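Local coordinates for lipid-transfer protein (Thermomonospora curvata, PDB 6OK1) that is a lipid-transfer protein of the thiolase superfamily, built from N- and C-terminal thiolase-like domains, at residues A[38-43]-A[235-240]; A[290-295]-A[372-377]. One frame throughout, in Å; residues are numbered along the deposited sequence.

Contact 1. Residues A[38-43]-A[235-240]; sequences IADAGL and LPHPPA
Asp40, in the last turn of helix 26-40, meets His237 through its carboxylate. With CG anti to the backbone N (chi1 -169°) the acid group reaches out from the helix, and His237 NE2 donates to Asp40 OD1 over 2.9 Å. The bond is bent, 137° at the hydrogen, as OD1 is tilted from the ring plane, and the imidazole meets OD1 from above the carboxylate plane; the two flat groups are turned 37° against each other. The carbonyl oxygen of Asp40 also lies at the edge of the ring, 3.1 Å from His237 CD2. Asp40 OD2 is engaged elsewhere, in a salt bridge to Arg359 and a hydrogen bond from the backbone N of Ile13, so the carboxylate has three polar partners and would probably stay charged.

The carbonyl oxygen of Ala41 packs against Leu235 CD2 and the Pro236 ring, where CD lies 3.3 Å from Ala41 O. Gly42 then ends the helix in a Schellman motif, its positive phi accompanied by Gly42 N to Ala39 O and Leu43 N to Ile38 O bonds. Pro236 packs over this turn, with CG 3.8 Å from Gly42 CA. Beyond it Leu43 crosses Leu235 at about a right angle, and their CD2 methyls come within 3.9 Å.

The contact thus fastens the end of helix 26-40 to the loop that runs from helix 229-232 into strand 240-248. On the sheet, Ala41 and Leu235 both touch Ala11 of strand 8-15, while Val225 and Val227 of strand 219-228 carry Ala41, Leu43 and Leu235.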
loop_
_atom_site.group_PDB
_atom_site.type_symbol
_atom_site.label_atom_id
_atom_site.label_comp_id
_atom_site.label_asym_id
_atom_site.label_seq_id
_atom_site.Cartn_x
_atom_site.Cartn_y
_atom_site.Cartn_z
ATOM N N ILE A 38 21.619 0.478 -7.328
ATOM C CA ILE A 38 21.708 0.783 -8.749
ATOM C C ILE A 38 23.160 0.709 -9.205
ATOM O O ILE A 38 23.486 0.083 -10.223
ATOM C CB ILE A 38 21.092 2.170 -9.015
ATOM C CG1 ILE A 38 19.562 2.126 -8.803
ATOM C CG2 ILE A 38 21.425 2.670 -10.415
ATOM C CD1 ILE A 38 18.872 3.494 -8.737
ATOM N N ALA A 39 24.050 1.367 -8.463
ATOM C CA ALA A 39 25.473 1.325 -8.798
ATOM C C ALA A 39 26.010 -0.097 -8.714
ATOM O O ALA A 39 26.845 -0.506 -9.529
ATOM C CB ALA A 39 26.250 2.248 -7.866
ATOM N N ASP A 40 25.539 -0.865 -7.737
ATOM C CA ASP A 40 25.990 -2.243 -7.587
ATOM C C ASP A 40 25.611 -3.081 -8.796
ATOM O O ASP A 40 26.336 -4.018 -9.149
ATOM C CB ASP A 40 25.388 -2.855 -6.325
ATOM C CG ASP A 40 26.011 -4.189 -5.970
ATOM O OD1 ASP A 40 27.236 -4.241 -5.737
ATOM O OD2 ASP A 40 25.278 -5.193 -5.912
ATOM N N ALA A 41 24.482 -2.775 -9.431
ATOM C CA ALA A 41 24.052 -3.489 -10.627
ATOM C C ALA A 41 24.726 -2.977 -11.892
ATOM O O ALA A 41 24.376 -3.416 -12.997
ATOM C CB ALA A 41 22.536 -3.396 -10.781
ATOM N N GLY A 42 25.659 -2.047 -11.755
ATOM C CA GLY A 42 26.310 -1.464 -12.912
ATOM C C GLY A 42 25.396 -0.647 -13.785
ATOM O O GLY A 42 25.621 -0.569 -14.997
ATOM N N LEU A 43 24.359 -0.046 -13.206
ATOM C CA LEU A 43 23.368 0.743 -13.922
ATOM C C LEU A 43 23.414 2.203 -13.458
ATOM O O LEU A 43 24.208 2.592 -12.589
ATOM C CB LEU A 43 21.967 0.152 -13.722
ATOM C CG LEU A 43 21.705 -1.260 -14.267
ATOM C CD1 LEU A 43 20.319 -1.796 -13.818
ATOM C CD2 LEU A 43 21.796 -1.259 -15.773
ATOM N N LEU A 235 25.448 -7.581 -16.623
ATOM C CA LEU A 235 25.802 -6.716 -15.513
ATOM C C LEU A 235 26.943 -7.331 -14.694
ATOM O O LEU A 235 27.371 -8.459 -14.950
ATOM C CB LEU A 235 24.540 -6.459 -14.668
ATOM C CG LEU A 235 23.458 -5.766 -15.503
ATOM C CD1 LEU A 235 22.193 -5.456 -14.661
ATOM C CD2 LEU A 235 23.961 -4.466 -16.151
ATOM N N PRO A 236 27.459 -6.611 -13.684
ATOM C CA PRO A 236 28.747 -7.011 -13.071
ATOM C C PRO A 236 28.752 -8.301 -12.267
ATOM O O PRO A 236 29.773 -9.004 -12.266
ATOM C CB PRO A 236 29.072 -5.817 -12.156
ATOM C CG PRO A 236 28.409 -4.681 -12.758
ATOM C CD PRO A 236 27.110 -5.228 -13.326
ATOM N N HIS A 237 27.676 -8.612 -11.524
ATOM C CA HIS A 237 27.701 -9.727 -10.585
ATOM C C HIS A 237 27.103 -10.987 -11.196
ATOM O O HIS A 237 26.292 -10.926 -12.129
ATOM C CB HIS A 237 26.903 -9.368 -9.316
ATOM C CG HIS A 237 27.510 -8.266 -8.511
ATOM N ND1 HIS A 237 28.577 -8.467 -7.660
ATOM C CD2 HIS A 237 27.192 -6.953 -8.416
ATOM C CE1 HIS A 237 28.887 -7.321 -7.071
ATOM N NE2 HIS A 237 28.065 -6.387 -7.516
ATOM N N PRO A 238 27.444 -12.150 -10.661
ATOM C CA PRO A 238 26.649 -13.342 -10.945
ATOM C C PRO A 238 25.191 -13.051 -10.655
ATOM O O PRO A 238 24.876 -12.534 -9.569
ATOM C CB PRO A 238 27.214 -14.392 -9.973
ATOM C CG PRO A 238 28.574 -13.877 -9.576
ATOM C CD PRO A 238 28.465 -12.386 -9.627
ATOM N N PRO A 239 24.282 -13.285 -11.607
ATOM C CA PRO A 239 22.863 -13.014 -11.346
ATOM C C PRO A 239 22.311 -13.960 -10.298
ATOM O O PRO A 239 22.655 -15.146 -10.263
ATOM C CB PRO A 239 22.194 -13.239 -12.704
ATOM C CG PRO A 239 23.316 -13.147 -13.709
ATOM C CD PRO A 239 24.533 -13.646 -13.017
ATOM N N ALA A 240 21.433 -13.426 -9.441
ATOM C CA ALA A 240 20.717 -14.226 -8.460
ATOM C C ALA A 240 19.325 -14.410 -9.055
ATOM O O ALA A 240 18.481 -13.528 -8.960
ATOM C CB ALA A 240 20.685 -13.541 -7.097
#

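Contact 2. Residues A[290-295]-A[372-377]; sequences AAILYD and VLVTAG
With chi1 at -159°, Tyr294 places its ring over Gly377, while Thr375, whose chi1 of 61° sets OG1 between its backbone N and carbonyl carbon, turns the hydroxyl to the backbone N of Tyr294. These groups continue a parallel strand pair, 290-292 beside 371-375, at the edge of the chain's mixed sheet in the C-terminal half of the thiolase fold. In the ladder, Leu373 N donates to Ala290 O, Ile292 N to Leu373 O and Thr375 N to Ile292 O, the last over 3.0 Å.

On one face of the sheet Ile292 and Val374 lie side by side, with Ile292 CB 4.0 Å from Val374 CG1, and helix 348-359 covers them through Glu353 and Ala354. The opposite face carries Ala291 and Leu373.

Past the last bridge a side chain takes over the pairing. Tyr294 N donates to Thr375 OG1 over 2.9 Å in a nearly straight bond, and the same hydroxyl is hydrogen-bonded to Gln304 OE1 of helix 301-307, so two partners fix its rotation. Gln304 NE2 also bonds Tyr294 O, tying both strand ends to that helix. Leu293 reaches back along the sheet, bringing CD2 to 3.8 Å from Thr375 CG2.

Gly377 CA stands over the centre of one face of the tyrosine in a CH-pi contact, 3.4 Å from the centroid of the Tyr294 ring and only 2° off the ring normal.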
loop_
_atom_site.group_PDB
_atom_site.type_symbol
_atom_site.label_atom_id
_atom_site.label_comp_id
_atom_site.label_asym_id
_atom_site.label_seq_id
_atom_site.Cartn_x
_atom_site.Cartn_y
_atom_site.Cartn_z
ATOM N N ALA A 290 20.761 -23.409 1.444
ATOM C CA ALA A 290 20.831 -22.487 2.569
ATOM C C ALA A 290 19.452 -21.868 2.750
ATOM O O ALA A 290 18.667 -21.814 1.803
ATOM C CB ALA A 290 21.877 -21.399 2.331
ATOM N N ALA A 291 19.171 -21.383 3.967
ATOM C CA ALA A 291 17.894 -20.716 4.225
ATOM C C ALA A 291 18.079 -19.428 5.010
ATOM O O ALA A 291 18.827 -19.381 5.991
ATOM C CB ALA A 291 16.934 -21.624 4.999
ATOM N N ILE A 292 17.353 -18.395 4.601
ATOM C CA ILE A 292 17.273 -17.147 5.341
ATOM C C ILE A 292 15.852 -17.116 5.899
ATOM O O ILE A 292 14.902 -16.869 5.151
ATOM C CB ILE A 292 17.573 -15.934 4.453
ATOM C CG1 ILE A 292 18.958 -16.028 3.782
ATOM C CG2 ILE A 292 17.401 -14.622 5.267
ATOM C CD1 ILE A 292 20.133 -16.116 4.723
ATOM N N LEU A 293 15.700 -17.441 7.192
ATOM C CA LEU A 293 14.400 -17.659 7.819
ATOM C C LEU A 293 14.108 -16.491 8.750
ATOM O O LEU A 293 14.850 -16.248 9.711
ATOM C CB LEU A 293 14.360 -18.997 8.567
ATOM C CG LEU A 293 14.561 -20.217 7.658
ATOM C CD1 LEU A 293 14.461 -21.496 8.507
ATOM C CD2 LEU A 293 13.553 -20.228 6.494
ATOM N N TYR A 294 13.039 -15.755 8.432
ATOM C CA TYR A 294 12.674 -14.549 9.164
ATOM C C TYR A 294 12.582 -14.826 10.654
ATOM O O TYR A 294 11.886 -15.751 11.096
ATOM C CB TYR A 294 11.341 -14.040 8.640
ATOM C CG TYR A 294 11.027 -12.577 8.907
ATOM C CD1 TYR A 294 10.486 -12.163 10.118
ATOM C CD2 TYR A 294 11.185 -11.643 7.897
ATOM C CE1 TYR A 294 10.129 -10.823 10.307
ATOM C CE2 TYR A 294 10.838 -10.323 8.073
ATOM C CZ TYR A 294 10.301 -9.921 9.271
ATOM O OH TYR A 294 9.961 -8.597 9.427
ATOM N N ASP A 295 13.232 -13.969 11.428
ATOM C CA ASP A 295 13.578 -14.294 12.800
ATOM C C ASP A 295 13.564 -13.045 13.666
ATOM O O ASP A 295 14.442 -12.858 14.514
ATOM C CB ASP A 295 14.946 -14.957 12.865
ATOM C CG ASP A 295 16.046 -14.036 12.406
ATOM O OD1 ASP A 295 15.806 -13.296 11.436
ATOM O OD2 ASP A 295 17.136 -14.065 13.010
ATOM N N VAL A 372 18.901 -20.816 -2.644
ATOM C CA VAL A 372 18.682 -20.262 -1.312
ATOM C C VAL A 372 17.207 -19.933 -1.158
ATOM O O VAL A 372 16.631 -19.237 -1.998
ATOM C CB VAL A 372 19.528 -18.999 -1.068
ATOM C CG1 VAL A 372 19.266 -18.475 0.360
ATOM C CG2 VAL A 372 20.996 -19.292 -1.259
ATOM N N LEU A 373 16.597 -20.399 -0.076
ATOM C CA LEU A 373 15.202 -20.078 0.208
ATOM C C LEU A 373 15.162 -18.963 1.240
ATOM O O LEU A 373 15.858 -19.033 2.261
ATOM C CB LEU A 373 14.438 -21.311 0.701
ATOM C CG LEU A 373 12.910 -21.168 0.709
ATOM C CD1 LEU A 373 12.257 -22.511 0.549
ATOM C CD2 LEU A 373 12.399 -20.541 1.966
ATOM N N VAL A 374 14.368 -17.928 0.957
ATOM C CA VAL A 374 14.220 -16.773 1.838
ATOM C C VAL A 374 12.755 -16.626 2.205
ATOM O O VAL A 374 11.883 -16.685 1.332
ATOM C CB VAL A 374 14.720 -15.470 1.191
ATOM C CG1 VAL A 374 14.638 -14.324 2.241
ATOM C CG2 VAL A 374 16.087 -15.640 0.646
ATOM N N THR A 375 12.477 -16.426 3.490
ATOM C CA THR A 375 11.116 -16.137 3.931
ATOM C C THR A 375 10.978 -14.705 4.419
ATOM O O THR A 375 11.934 -14.076 4.866
ATOM C CB THR A 375 10.658 -17.071 5.060
ATOM O OG1 THR A 375 11.507 -16.918 6.205
ATOM C CG2 THR A 375 10.692 -18.507 4.594
ATOM N N ALA A 376 9.738 -14.231 4.403
ATOM C CA ALA A 376 9.397 -12.924 4.942
ATOM C C ALA A 376 8.673 -13.066 6.291
ATOM O O ALA A 376 8.747 -14.115 6.942
ATOM C CB ALA A 376 8.585 -12.167 3.895
ATOM N N GLY A 377 7.998 -11.997 6.714
ATOM C CA GLY A 377 7.534 -11.897 8.088
ATOM C C GLY A 377 6.548 -12.993 8.462
ATOM O O GLY A 377 5.710 -13.405 7.661
HETATM O O HOH W 1 14.019 -14.128 6.211
#

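Contact 1 is a surface contact and contact 2 a buried one near the middle of the chain; their centres are 22 Å apart and they do not touch. They share no element directly, although the loop of contact 1 leads into strand 240-248 of the same mixed sheet that contact 2 closes at one edge. Helix 348-359 covers a face of contact 2, and Arg359 at its end pairs with Asp40 of contact 1. The chemistry follows the setting: a histidine-carboxylate bond and apolar packing round a helix end at the surface, against backbone ladder bonds, a threonine hydroxyl and a ring over glycine in the core.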